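Local coordinates for lipoprotein LpqN (Mycobacterium tuberculosis, PDB 6E5F) that supports mycobacterial cell envelope biogenesis, may connect MmpL transporters with periplasmic proteins, and binds a dodecyl trehaloside in a pocket of its fold, at residues Y59-Y64 against A135-F140; S126-D131 against V196-L201; A160-F165 against V219-T224; F165-L170 against A184-V189. All blocks are in the same frame, centred on the assembly; numbering follows the deposited sequence. Where two conformers were deposited one is given.

From the N terminus, contact 1 closes the first long loop, bringing helix 61-66 onto helix 134-140. Contact 2 opens within that loop, on strand 120-130, and closes beyond it on strand 195-206, so the two cross. Contact 3, after contact 1, crosses contact 2 in turn, joining the end of strand 152-162 to the C-terminal end of helix 210-223. Contact 4, the hairpin of strands 165-176 and 179-192, falls within the spans of both contacts 2 and 3 and shares F165 with the latter. Strand 179-192 lies between strands 165-176 and 195-206, joining contact 4 to contact 2; V137 of contact 1 packs on V189 and V198, while K186 of contact 4 pairs with D221 of contact 3.

Contact 1: residues Y59-Y64 against A135-F140; sequences YTIADY and AKVLQF
F140 O and I61 N meet through a water, which lies 2.8 Å from F140 O, probably donating to it, and accepts from I61 N; no direct hydrogen bond joins the segments. The F140 ring receives the edge of the Y59 ring in a T-shaped contact: the planes stand at 68°, and Y59 CD2 lies over the ring centre, 3.7 Å from F140 CD1. Y64 adds its CB, 3.7 Å from F140 CD2. With CG anti to the backbone N (chi1 173°), Y64 swings its ring across K136, whose CB sits over one face in a CH-pi contact, 4.0 Å from the centroid. On the sheet side, I61 CD1 reaches V137 CG1 at 3.8 Å. Y59 OH and Y64 OH are bonded elsewhere, to D67 and D133. A capping box starts the first helix: D63 N donates to T60 OG1 and T60 N to D63 OD2, both at 3.0 Å. Y59, Y64 and F140 thus form an aromatic cluster between two short helices, both reaching the sheet, through I61 and V137, consistent with an alpha-beta sandwich of the Mog1p/PsbP clan.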
loop_
_atom_site.group_PDB
_atom_site.type_symbol
_atom_site.label_atom_id
_atom_site.label_comp_id
_atom_site.label_asym_id
_atom_site.label_seq_id
_atom_site.Cartn_x
_atom_site.Cartn_y
_atom_site.Cartn_z
ATOM N N TYR A 59 -1.087 -16.699 4.488
ATOM C CA TYR A 59 -2.398 -16.121 4.746
ATOM C C TYR A 59 -2.337 -14.618 4.509
ATOM O O TYR A 59 -1.404 -13.946 4.961
ATOM C CB TYR A 59 -2.798 -16.414 6.191
ATOM C CG TYR A 59 -4.286 -16.385 6.452
ATOM C CD1 TYR A 59 -5.107 -17.421 6.026
ATOM C CD2 TYR A 59 -4.863 -15.335 7.145
ATOM C CE1 TYR A 59 -6.468 -17.401 6.270
ATOM C CE2 TYR A 59 -6.219 -15.306 7.395
ATOM C CZ TYR A 59 -7.017 -16.344 6.955
ATOM O OH TYR A 59 -8.373 -16.337 7.196
ATOM N N THR A 60 -3.332 -14.086 3.803
ATOM C CA THR A 60 -3.358 -12.680 3.429
ATOM C C THR A 60 -4.522 -11.964 4.106
ATOM O O THR A 60 -5.405 -12.572 4.717
ATOM C CB THR A 60 -3.497 -12.525 1.910
ATOM O OG1 THR A 60 -4.783 -13.007 1.495
ATOM C CG2 THR A 60 -2.403 -13.292 1.186
ATOM N N ILE A 61 -4.514 -10.634 3.982
ATOM C CA ILE A 61 -5.642 -9.839 4.451
ATOM C C ILE A 61 -6.907 -10.232 3.702
ATOM O O ILE A 61 -7.998 -10.290 4.283
ATOM C CB ILE A 61 -5.324 -8.338 4.317
ATOM C CG1 ILE A 61 -4.212 -7.939 5.292
ATOM C CG2 ILE A 61 -6.583 -7.506 4.548
ATOM C CD1 ILE A 61 -3.620 -6.557 5.041
ATOM N N ALA A 62 -6.788 -10.505 2.402
ATOM C CA ALA A 62 -7.947 -10.942 1.632
ATOM C C ALA A 62 -8.504 -12.253 2.172
ATOM O O ALA A 62 -9.724 -12.433 2.247
ATOM C CB ALA A 62 -7.570 -11.085 0.159
ATOM N N ASP A 63 -7.626 -13.189 2.541
ATOM C CA ASP A 63 -8.088 -14.431 3.151
ATOM C C ASP A 63 -8.810 -14.150 4.463
ATOM O O ASP A 63 -9.872 -14.724 4.738
ATOM C CB ASP A 63 -6.898 -15.358 3.403
ATOM C CG ASP A 63 -6.203 -15.794 2.120
ATOM O OD1 ASP A 63 -6.885 -15.958 1.088
ATOM O OD2 ASP A 63 -4.971 -15.985 2.153
ATOM N N TYR A 64 -8.242 -13.266 5.284
ATOM C CA TYR A 64 -8.854 -12.909 6.558
ATOM C C TYR A 64 -10.254 -12.341 6.357
ATOM O O TYR A 64 -11.190 -12.703 7.081
ATOM C CB TYR A 64 -7.944 -11.908 7.277
ATOM C CG TYR A 64 -8.526 -11.310 8.530
ATOM C CD1 TYR A 64 -8.850 -12.103 9.620
ATOM C CD2 TYR A 64 -8.742 -9.943 8.628
ATOM C CE1 TYR A 64 -9.390 -11.552 10.770
ATOM C CE2 TYR A 64 -9.274 -9.387 9.768
ATOM C CZ TYR A 64 -9.594 -10.193 10.836
ATOM O OH TYR A 64 -10.129 -9.623 11.971
ATOM N N ALA A 135 -5.902 -5.346 14.668
ATOM C CA ALA A 135 -4.596 -5.959 14.869
ATOM C C ALA A 135 -4.371 -7.131 13.924
ATOM O O ALA A 135 -3.233 -7.389 13.524
ATOM C CB ALA A 135 -4.440 -6.415 16.319
ATOM N N LYS A 136 -5.432 -7.854 13.555
ATOM C CA LYS A 136 -5.254 -8.978 12.643
ATOM C C LYS A 136 -4.958 -8.503 11.226
ATOM O O LYS A 136 -4.267 -9.197 10.475
ATOM C CB LYS A 136 -6.477 -9.898 12.665
ATOM C CG LYS A 136 -6.737 -10.572 14.017
ATOM C CD LYS A 136 -5.596 -11.490 14.473
ATOM C CE LYS A 136 -5.688 -12.875 13.856
ATOM N NZ LYS A 136 -4.699 -13.817 14.460
ATOM N N VAL A 137 -5.463 -7.333 10.837
ATOM C CA VAL A 137 -5.115 -6.785 9.529
ATOM C C VAL A 137 -3.611 -6.595 9.435
ATOM O O VAL A 137 -2.980 -6.971 8.443
ATOM C CB VAL A 137 -5.876 -5.474 9.267
ATOM C CG1 VAL A 137 -5.440 -4.853 7.942
ATOM C CG2 VAL A 137 -7.373 -5.718 9.270
ATOM N N LEU A 138 -3.019 -5.997 10.464
ATOM C CA LEU A 138 -1.568 -5.815 10.502
ATOM C C LEU A 138 -0.852 -7.157 10.519
ATOM O O LEU A 138 0.169 -7.343 9.850
ATOM C CB LEU A 138 -1.187 -5.008 11.747
ATOM C CG LEU A 138 -1.706 -3.569 11.833
ATOM C CD1 LEU A 138 -1.631 -3.051 13.256
ATOM C CD2 LEU A 138 -0.909 -2.666 10.907
ATOM N N GLN A 139 -1.380 -8.114 11.291
ATOM C CA GLN A 139 -0.741 -9.420 11.392
ATOM C C GLN A 139 -0.600 -10.085 10.028
ATOM O O GLN A 139 0.424 -10.713 9.740
ATOM C CB GLN A 139 -1.522 -10.315 12.355
ATOM C CG GLN A 139 -0.879 -11.667 12.594
ATOM C CD GLN A 139 -1.599 -12.480 13.656
ATOM O OE1 GLN A 139 -2.520 -11.994 14.311
ATOM N NE2 GLN A 139 -1.181 -13.727 13.829
ATOM N N PHE A 140 -1.606 -9.953 9.165
ATOM C CA PHE A 140 -1.621 -10.649 7.884
ATOM C C PHE A 140 -1.159 -9.781 6.720
ATOM O O PHE A 140 -1.118 -10.269 5.583
ATOM C CB PHE A 140 -3.021 -11.208 7.610
ATOM C CG PHE A 140 -3.496 -12.168 8.660
ATOM C CD1 PHE A 140 -2.663 -13.171 9.130
ATOM C CD2 PHE A 140 -4.767 -12.055 9.193
ATOM C CE1 PHE A 140 -3.093 -14.049 10.099
ATOM C CE2 PHE A 140 -5.202 -12.931 10.163
ATOM C CZ PHE A 140 -4.366 -13.932 10.616
HETATM O O HOH W 1 -1.828 -9.723 2.973
#

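Contact 2: residues S126-D131 against V196-L201; sequences SKLTGD and VFVLQL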
loop_
_atom_site.group_PDB
_atom_site.type_symbol
_atom_site.label_atom_id
_atom_site.label_comp_id
_atom_site.label_asym_id
_atom_site.label_seq_id
_atom_site.Cartn_x
_atom_site.Cartn_y
_atom_site.Cartn_z
ATOM N N SER A 126 -9.779 0.754 1.567
ATOM C CA SER A 126 -10.924 -0.118 1.752
ATOM C C SER A 126 -11.545 0.156 3.113
ATOM O O SER A 126 -10.855 0.561 4.056
ATOM C CB SER A 126 -10.522 -1.593 1.681
ATOM O OG SER A 126 -9.831 -1.879 0.476
ATOM N N LYS A 127 -12.846 -0.070 3.205
ATOM C CA LYS A 127 -13.604 0.080 4.438
ATOM C C LYS A 127 -14.051 -1.310 4.857
ATOM O O LYS A 127 -14.730 -2.002 4.089
ATOM C CB LYS A 127 -14.811 0.982 4.213
ATOM C CG LYS A 127 -15.663 1.211 5.453
ATOM C CD LYS A 127 -16.857 2.098 5.113
ATOM C CE LYS A 127 -17.667 2.458 6.338
ATOM N NZ LYS A 127 -18.829 3.321 5.978
ATOM N N LEU A 128 -13.654 -1.721 6.057
ATOM C CA LEU A 128 -14.006 -3.027 6.596
ATOM C C LEU A 128 -14.958 -2.834 7.765
ATOM O O LEU A 128 -14.680 -2.048 8.675
ATOM C CB LEU A 128 -12.755 -3.767 7.072
ATOM C CG LEU A 128 -11.650 -3.932 6.029
ATOM C CD1 LEU A 128 -10.503 -4.758 6.602
ATOM C CD2 LEU A 128 -12.178 -4.567 4.760
ATOM N N THR A 129 -16.086 -3.535 7.730
ATOM C CA THR A 129 -17.048 -3.510 8.820
ATOM C C THR A 129 -17.391 -4.938 9.209
ATOM O O THR A 129 -17.192 -5.883 8.443
ATOM C CB THR A 129 -18.327 -2.753 8.432
ATOM O OG1 THR A 129 -18.865 -3.306 7.227
ATOM C CG2 THR A 129 -18.030 -1.276 8.228
ATOM N N GLY A 130 -17.912 -5.083 10.423
ATOM C CA GLY A 130 -18.319 -6.380 10.914
ATOM C C GLY A 130 -17.368 -6.916 11.961
ATOM O O GLY A 130 -16.935 -6.183 12.857
ATOM N N ASP A 131 -17.031 -8.200 11.849
ATOM C CA ASP A 131 -16.203 -8.882 12.846
ATOM C C ASP A 131 -14.726 -8.691 12.494
ATOM O O ASP A 131 -14.008 -9.625 12.146
ATOM C CB ASP A 131 -16.574 -10.357 12.906
ATOM C CG ASP A 131 -15.959 -11.070 14.091
ATOM O OD1 ASP A 131 -15.531 -10.383 15.042
ATOM O OD2 ASP A 131 -15.898 -12.316 14.068
ATOM N N VAL A 196 -13.170 -0.197 10.155
ATOM C CA VAL A 196 -11.715 -0.179 10.100
ATOM C C VAL A 196 -11.363 0.095 8.651
ATOM O O VAL A 196 -11.621 -0.734 7.772
ATOM C CB VAL A 196 -11.097 -1.491 10.592
ATOM C CG1 VAL A 196 -9.598 -1.462 10.423
ATOM C CG2 VAL A 196 -11.448 -1.721 12.056
ATOM N N PHE A 197 -10.790 1.263 8.395
ATOM C CA PHE A 197 -10.300 1.591 7.069
ATOM C C PHE A 197 -8.877 1.074 6.934
ATOM O O PHE A 197 -8.084 1.137 7.885
ATOM C CB PHE A 197 -10.352 3.099 6.839
ATOM C CG PHE A 197 -11.752 3.644 6.755
ATOM C CD1 PHE A 197 -12.447 3.983 7.898
ATOM C CD2 PHE A 197 -12.376 3.797 5.527
ATOM C CE1 PHE A 197 -13.743 4.478 7.813
ATOM C CE2 PHE A 197 -13.662 4.293 5.442
ATOM C CZ PHE A 197 -14.342 4.630 6.587
ATOM N N VAL A 198 -8.566 0.531 5.768
ATOM C CA VAL A 198 -7.255 -0.047 5.494
ATOM C C VAL A 198 -6.695 0.648 4.262
ATOM O O VAL A 198 -7.243 0.515 3.157
ATOM C CB VAL A 198 -7.331 -1.562 5.279
ATOM C CG1 VAL A 198 -5.923 -2.131 5.009
ATOM C CG2 VAL A 198 -7.981 -2.247 6.480
ATOM N N LEU A 199 -5.611 1.388 4.450
ATOM C CA LEU A 199 -4.892 2.026 3.359
ATOM C C LEU A 199 -3.719 1.140 2.995
ATOM O O LEU A 199 -2.977 0.703 3.878
ATOM C CB LEU A 199 -4.371 3.391 3.799
ATOM C CG LEU A 199 -3.446 4.129 2.827
ATOM C CD1 LEU A 199 -4.225 4.624 1.626
ATOM C CD2 LEU A 199 -2.732 5.275 3.534
ATOM N N GLN A 200 -3.556 0.865 1.710
ATOM C CA GLN A 200 -2.364 0.170 1.238
ATOM C C GLN A 200 -1.673 1.039 0.207
ATOM O O GLN A 200 -2.318 1.587 -0.695
ATOM C CB GLN A 200 -2.702 -1.223 0.695
ATOM C CG GLN A 200 -3.184 -2.178 1.801
ATOM C CD GLN A 200 -3.185 -3.635 1.393
ATOM O OE1 GLN A 200 -3.788 -4.017 0.393
ATOM N NE2 GLN A 200 -2.499 -4.463 2.173
ATOM N N LEU A 201 -0.367 1.194 0.376
ATOM C CA LEU A 201 0.482 1.887 -0.583
ATOM C C LEU A 201 1.389 0.840 -1.220
ATOM O O LEU A 201 2.179 0.194 -0.521
ATOM C CB LEU A 201 1.293 2.984 0.100
ATOM C CG LEU A 201 0.477 4.033 0.872
ATOM C CD1 LEU A 201 1.406 5.004 1.588
ATOM C CD2 LEU A 201 -0.474 4.784 -0.043
HETATM O O HOH W 2 -7.117 -1.433 1.139
#
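S126 and L128 each form a hydrogen-bonded pair, with V198 and V196 respectively, in an antiparallel beta ladder; K127 and F197 make the non-hydrogen-bonded pair between them. The segment axes run at 150° and approach to 4.7 Å. Four backbone bonds join the strands, the straightest being V196 N to L128 O, with 175° at the hydrogen; those of the S126 pair are somewhat less straight, and L128 N meets V196 O from above its carbonyl plane. On the face bearing K127 and F197, the lysine chain is fully extended and lies alongside the phenyl ring, both pointing the same way. Its CG rests over the ring face, 3.7 Å from F197 CE2, so that aliphatic methylenes rather than the ammonium make this CH-pi contact. The opposite face carries L128, whose CD1 touches V198 CG2 at 3.6 Å.

Farther out, neighbours on either side fix the pair within the sheet: K127 bonds through its backbone to T73 of strand 70-74, and F197 to I190 of strand 179-192. V75 and P83 also touch the F197 side chain. V198 O takes two donors, S126 N at 3.0 Å and a water at 2.8 Å.

Contact 3: residues A160-F165 against V219-T224; sequences ATLGGF and VIDEQT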
loop_
_atom_site.group_PDB
_atom_site.type_symbol
_atom_site.label_atom_id
_atom_site.label_comp_id
_atom_site.label_asym_id
_atom_site.label_seq_id
_atom_site.Cartn_x
_atom_site.Cartn_y
_atom_site.Cartn_z
ATOM N N ALA A 160 5.332 -0.005 11.664
ATOM C CA ALA A 160 5.574 1.383 11.326
ATOM C C ALA A 160 4.357 2.191 11.752
ATOM O O ALA A 160 3.398 1.658 12.313
ATOM C CB ALA A 160 5.841 1.533 9.826
ATOM N N THR A 161 4.408 3.490 11.487
ATOM C CA THR A 161 3.268 4.366 11.694
ATOM C C THR A 161 3.144 5.292 10.495
ATOM O O THR A 161 4.111 5.534 9.766
ATOM C CB THR A 161 3.400 5.192 12.982
ATOM O OG1 THR A 161 4.537 6.058 12.881
ATOM C CG2 THR A 161 3.557 4.283 14.198
ATOM N N LEU A 162 1.932 5.801 10.289
ATOM C CA LEU A 162 1.670 6.794 9.255
ATOM C C LEU A 162 0.552 7.688 9.771
ATOM O O LEU A 162 -0.501 7.185 10.166
ATOM C CB LEU A 162 1.232 6.117 7.950
ATOM C CG LEU A 162 1.852 6.513 6.602
ATOM C CD1 LEU A 162 0.769 6.712 5.555
ATOM C CD2 LEU A 162 2.772 7.722 6.659
ATOM N N GLY A 163 0.785 8.999 9.775
ATOM C CA GLY A 163 -0.221 9.937 10.234
ATOM C C GLY A 163 -0.764 9.649 11.621
ATOM O O GLY A 163 -1.907 10.001 11.918
ATOM N N GLY A 164 0.036 9.007 12.472
ATOM C CA GLY A 164 -0.376 8.687 13.822
ATOM C C GLY A 164 -1.055 7.344 13.993
ATOM O O GLY A 164 -1.396 6.983 15.128
ATOM N N PHE A 165 -1.260 6.591 12.912
ATOM C CA PHE A 165 -1.925 5.298 12.953
ATOM C C PHE A 165 -0.911 4.176 12.765
ATOM O O PHE A 165 0.156 4.370 12.176
ATOM C CB PHE A 165 -3.015 5.217 11.876
ATOM C CG PHE A 165 -4.215 6.066 12.182
ATOM C CD1 PHE A 165 -5.260 5.558 12.934
ATOM C CD2 PHE A 165 -4.293 7.370 11.730
ATOM C CE1 PHE A 165 -6.364 6.336 13.225
ATOM C CE2 PHE A 165 -5.395 8.150 12.018
ATOM C CZ PHE A 165 -6.429 7.631 12.767
ATOM N N VAL A 219 9.539 10.782 1.849
ATOM C CA VAL A 219 8.629 11.920 1.771
ATOM C C VAL A 219 7.249 11.523 2.277
ATOM O O VAL A 219 6.620 12.253 3.053
ATOM C CB VAL A 219 8.581 12.460 0.331
ATOM C CG1 VAL A 219 7.606 13.620 0.232
ATOM C CG2 VAL A 219 9.970 12.882 -0.125
ATOM N N ILE A 220 6.761 10.357 1.853
ATOM C CA ILE A 220 5.447 9.892 2.286
ATOM C C ILE A 220 5.426 9.669 3.792
ATOM O O ILE A 220 4.477 10.064 4.480
ATOM C CB ILE A 220 5.056 8.621 1.507
ATOM C CG1 ILE A 220 4.828 8.959 0.031
ATOM C CG2 ILE A 220 3.822 7.968 2.129
ATOM C CD1 ILE A 220 4.678 7.742 -0.872
ATOM N N ASP A 221 6.471 9.039 4.331
ATOM C CA ASP A 221 6.485 8.722 5.754
ATOM C C ASP A 221 6.459 9.978 6.615
ATOM O O ASP A 221 5.858 9.975 7.695
ATOM C CB ASP A 221 7.714 7.878 6.089
ATOM C CG ASP A 221 7.649 6.487 5.489
ATOM O OD1 ASP A 221 6.584 6.118 4.949
ATOM O OD2 ASP A 221 8.666 5.764 5.555
ATOM N N GLU A 222 7.085 11.059 6.156
ATOM C CA GLU A 222 7.257 12.233 6.999
ATOM C C GLU A 222 6.163 13.281 6.824
ATOM O O GLU A 222 5.951 14.084 7.740
ATOM C CB GLU A 222 8.636 12.866 6.757
ATOM C CG GLU A 222 8.687 13.878 5.626
ATOM C CD GLU A 222 10.082 14.430 5.384
ATOM O OE1 GLU A 222 11.061 13.818 5.861
ATOM O OE2 GLU A 222 10.197 15.479 4.715
ATOM N N GLN A 223 5.459 13.295 5.689
ATOM C CA GLN A 223 4.511 14.364 5.392
ATOM C C GLN A 223 3.055 13.918 5.347
ATOM O O GLN A 223 2.168 14.779 5.297
ATOM C CB GLN A 223 4.864 15.044 4.059
ATOM C CG GLN A 223 6.264 15.636 4.020
ATOM C CD GLN A 223 6.542 16.432 2.759
ATOM O OE1 GLN A 223 5.632 16.740 1.989
ATOM N NE2 GLN A 223 7.809 16.767 2.539
ATOM N N THR A 224 2.774 12.619 5.370
ATOM C CA THR A 224 1.395 12.162 5.263
ATOM C C THR A 224 0.635 12.478 6.544
ATOM O O THR A 224 1.117 12.218 7.650
ATOM C CB THR A 224 1.345 10.658 4.996
ATOM O OG1 THR A 224 1.931 10.379 3.721
ATOM C CG2 THR A 224 -0.093 10.164 4.994
HETATM O O HOH W 3 5.709 7.807 10.013
HETATM O O HOH W 4 2.996 10.460 8.661
#
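L162 lays its two methyls against T224: L162 CD1 meets T224 CG2 at 3.6 Å, and L162 CD2 lies 3.7 Å from T224 CB. The same CD2 also comes close to I220 O. Both L162 torsions are displaced from the usual staggered positions (chi1 and chi2 both -133°), consistent with some strain in a side chain packed between T224, I220 and V188. T224 turns its methyl to the leucine while its hydroxyl goes back to the helix, donating to I220 O over 2.7 Å. T224 N binds that same carbonyl from the other face of its plane, so the oxygen is gripped by two donors of one residue.

No direct hydrogen bond joins the segments; two waters do so instead. One donates to T161 O and D221 O. The other accepts from G163 N over 2.9 Å and donates to D221 O and T224 O. They link helix 210-223 to the hairpin of strands 152-162 and 165-176, whose tight connection is the type I' turn L162 to F165. Nearby, K186 NZ in its modelled conformer forms a salt bridge with D221 OD1 and a hydrogen bond to T161 O. The chemistry thus implies a divided seam: buried apolar contact of L162 with T224, and two bridging waters that join backbone groups of strand and turn to carbonyls at the helix end.

Contact 4: residues F165-L170 against A184-V189; sequences FSAWQL and AQKTVV. With L6T (alpha-D-glucopyranosyl 6-O-dodecyl-alpha-D-glucopyranoside), chain B.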
loop_
_atom_site.group_PDB
_atom_site.type_symbol
_atom_site.label_atom_id
_atom_site.label_comp_id
_atom_site.label_asym_id
_atom_site.label_seq_id
_atom_site.Cartn_x
_atom_site.Cartn_y
_atom_site.Cartn_z
ATOM N N PHE A 165 -1.260 6.591 12.912
ATOM C CA PHE A 165 -1.925 5.298 12.953
ATOM C C PHE A 165 -0.911 4.176 12.765
ATOM O O PHE A 165 0.156 4.370 12.176
ATOM C CB PHE A 165 -3.015 5.217 11.876
ATOM C CG PHE A 165 -4.215 6.066 12.182
ATOM C CD1 PHE A 165 -5.260 5.558 12.934
ATOM C CD2 PHE A 165 -4.293 7.370 11.730
ATOM C CE1 PHE A 165 -6.364 6.336 13.225
ATOM C CE2 PHE A 165 -5.395 8.150 12.018
ATOM C CZ PHE A 165 -6.429 7.631 12.767
ATOM N N SER A 166 -1.260 3.002 13.281
ATOM C CA SER A 166 -0.378 1.846 13.214
ATOM C C SER A 166 -0.326 1.296 11.795
ATOM O O SER A 166 -1.340 1.271 11.083
ATOM C CB SER A 166 -0.884 0.751 14.153
ATOM O OG SER A 166 -0.880 1.194 15.499
ATOM N N ALA A 167 0.862 0.838 11.395
ATOM C CA ALA A 167 1.091 0.372 10.042
ATOM C C ALA A 167 2.074 -0.788 10.043
ATOM O O ALA A 167 2.697 -1.122 11.056
ATOM C CB ALA A 167 1.608 1.510 9.156
ATOM N N TRP A 168 2.193 -1.402 8.874
ATOM C CA TRP A 168 3.151 -2.464 8.623
ATOM C C TRP A 168 3.738 -2.217 7.248
ATOM O O TRP A 168 3.017 -1.863 6.316
ATOM C CB TRP A 168 2.482 -3.842 8.627
ATOM C CG TRP A 168 3.501 -4.917 8.710
ATOM C CD1 TRP A 168 4.085 -5.582 7.676
ATOM C CD2 TRP A 168 4.087 -5.419 9.907
ATOM N NE1 TRP A 168 5.010 -6.484 8.163
ATOM C CE2 TRP A 168 5.024 -6.403 9.530
ATOM C CE3 TRP A 168 3.900 -5.142 11.257
ATOM C CZ2 TRP A 168 5.779 -7.112 10.468
ATOM C CZ3 TRP A 168 4.654 -5.838 12.185
ATOM C CH2 TRP A 168 5.577 -6.813 11.783
ATOM N N GLN A 169 5.048 -2.407 7.113
ATOM C CA GLN A 169 5.680 -2.251 5.817
ATOM C C GLN A 169 6.613 -3.417 5.567
ATOM O O GLN A 169 7.355 -3.833 6.463
ATOM C CB GLN A 169 6.457 -0.930 5.708
ATOM C CG GLN A 169 7.142 -0.729 4.363
ATOM C CD GLN A 169 7.561 0.708 4.129
ATOM O OE1 GLN A 169 6.766 1.632 4.290
ATOM N NE2 GLN A 169 8.815 0.903 3.738
ATOM N N LEU A 170 6.564 -3.946 4.355
ATOM C CA LEU A 170 7.589 -4.880 3.921
ATOM C C LEU A 170 7.915 -4.610 2.466
ATOM O O LEU A 170 7.083 -4.125 1.687
ATOM C CB LEU A 170 7.190 -6.338 4.142
ATOM C CG LEU A 170 6.285 -6.990 3.112
ATOM C CD1 LEU A 170 6.333 -8.515 3.255
ATOM C CD2 LEU A 170 4.865 -6.470 3.230
ATOM N N ALA A 184 7.125 -3.070 -2.679
ATOM C CA ALA A 184 6.936 -2.865 -1.259
ATOM C C ALA A 184 5.494 -2.468 -1.032
ATOM O O ALA A 184 4.818 -1.944 -1.926
ATOM C CB ALA A 184 7.854 -1.780 -0.712
ATOM N N GLN A 185 5.036 -2.721 0.183
ATOM C CA GLN A 185 3.663 -2.416 0.538
ATOM C C GLN A 185 3.617 -1.935 1.972
ATOM O O GLN A 185 4.099 -2.620 2.879
ATOM C CB GLN A 185 2.781 -3.648 0.370
ATOM C CG GLN A 185 1.312 -3.395 0.650
ATOM C CD GLN A 185 0.503 -4.649 0.506
ATOM O OE1 GLN A 185 0.618 -5.566 1.316
ATOM N NE2 GLN A 185 -0.327 -4.703 -0.530
ATOM N N LYS A 186 3.039 -0.753 2.169
ATOM C CA LYS A 186 2.746 -0.245 3.500
ATOM C C LYS A 186 1.244 -0.340 3.714
ATOM O O LYS A 186 0.466 0.166 2.898
ATOM C CB LYS A 186 3.219 1.200 3.674
ATOM C CG LYS A 186 3.166 1.673 5.127
ATOM C CD LYS A 186 3.971 2.947 5.355
ATOM C CE LYS A 186 4.243 3.168 6.841
ATOM N NZ LYS A 186 5.218 4.271 7.099
ATOM N N THR A 187 0.849 -1.004 4.791
ATOM C CA THR A 187 -0.552 -1.149 5.160
ATOM C C THR A 187 -0.780 -0.346 6.433
ATOM O O THR A 187 -0.052 -0.510 7.409
ATOM C CB THR A 187 -0.882 -2.621 5.396
ATOM O OG1 THR A 187 -0.694 -3.363 4.186
ATOM C CG2 THR A 187 -2.328 -2.786 5.859
ATOM N N VAL A 188 -1.775 0.532 6.413
ATOM C CA VAL A 188 -2.111 1.380 7.552
ATOM C C VAL A 188 -3.535 1.048 7.974
ATOM O O VAL A 188 -4.434 1.013 7.133
ATOM C CB VAL A 188 -2.007 2.871 7.196
ATOM C CG1 VAL A 188 -2.178 3.733 8.445
ATOM C CG2 VAL A 188 -0.690 3.180 6.488
ATOM N N VAL A 189 -3.723 0.784 9.258
ATOM C CA VAL A 189 -5.041 0.464 9.803
ATOM C C VAL A 189 -5.589 1.695 10.506
ATOM O O VAL A 189 -4.934 2.271 11.383
ATOM C CB VAL A 189 -4.973 -0.755 10.732
ATOM C CG1 VAL A 189 -6.318 -1.043 11.345
ATOM C CG2 VAL A 189 -4.500 -1.961 9.951
HETATM C C1 L6T B . 16.001 -8.559 -0.595
HETATM C C2 L6T B . 16.092 -8.689 -2.106
HETATM C C3 L6T B . 16.895 -7.536 -2.665
HETATM C C4 L6T B . 16.234 -6.237 -2.247
HETATM C C5 L6T B . 16.203 -6.183 -0.721
HETATM C C6 L6T B . 15.621 -4.825 -0.231
HETATM C CAA L6T B . 17.176 -8.821 1.403
HETATM C CAO L6T B . 17.469 -11.177 1.175
HETATM C CAP L6T B . 16.808 -12.529 1.453
HETATM C CAR L6T B . 18.823 -11.114 1.865
HETATM C CAT L6T B . 19.455 -9.768 1.567
HETATM C CAV L6T B . 18.530 -8.687 2.081
HETATM C CAX L6T B . 13.546 -3.751 -0.300
HETATM C CAY L6T B . 13.686 -2.283 -0.798
HETATM C CAZ L6T B . 12.259 -1.768 -0.621
HETATM C CBA L6T B . 12.334 -0.240 -0.641
HETATM C CBB L6T B . 10.941 0.085 -1.193
HETATM C CBC L6T B . 10.453 1.321 -0.495
HETATM C CBD L6T B . 8.977 1.564 -0.964
HETATM C CBE L6T B . 8.340 2.397 0.121
HETATM C CBF L6T B . 7.248 1.608 0.931
HETATM C CBG L6T B . 5.944 1.530 0.111
HETATM C CBH L6T B . 5.430 2.914 -0.228
HETATM C CBI L6T B . 5.496 3.912 0.935
HETATM O O1 L6T B . 17.313 -8.648 -0.017
HETATM O O2 L6T B . 16.739 -9.921 -2.442
HETATM O O3 L6T B . 16.944 -7.626 -4.094
HETATM O O4 L6T B . 16.992 -5.145 -2.765
HETATM O O5 L6T B . 15.407 -7.288 -0.235
HETATM O O6 L6T B . 14.444 -4.647 -0.967
HETATM O OAN L6T B . 16.620 -10.125 1.673
HETATM O OAQ L6T B . 16.528 -12.647 2.850
HETATM O OAS L6T B . 19.671 -12.162 1.375
HETATM O OAU L6T B . 20.727 -9.670 2.222
HETATM O OAW L6T B . 19.087 -7.397 1.792
#
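S166 O, W168 and L170 carry the backbone bonds of this antiparallel hairpin, whose segment axes run at 166°. W168 exchanges two bonds with T187 and L170 two with Q185, while V189 N adds a fifth to S166 O. The T187 N to W168 O bond is short, at 2.8 Å, whereas L170 N to Q185 O is longer, at 3.2 Å. Between them, alpha-carbon hydrogens approach carbonyls, K186 CA standing 3.3 Å from W168 O.

Apolar contacts gather on the face of A167, Q169, K186 and V188. A167 CB meets V188 CG2 at 3.9 Å and also K186 CE, since the lysine chain, extended throughout, runs past both A167 and Q169 OE1. On the other face, W168 NE1 bonds to D156 O, and T187 OG1 to Q200 NE2.

The ligand contacts are with the dodecyl tail. Q169 lays the flat of its amide over L6T CBF, 3.3 Å from Q169 NE2, and A184 CB lies 3.5 Å from L6T CBD. Q169 OE1 is buried without a polar partner, its neighbours including K186 CD at 3.3 Å. This is consistent with the tail being held mainly by van der Waals contact here, whereas S173 and G153 hydrogen-bond the ligand.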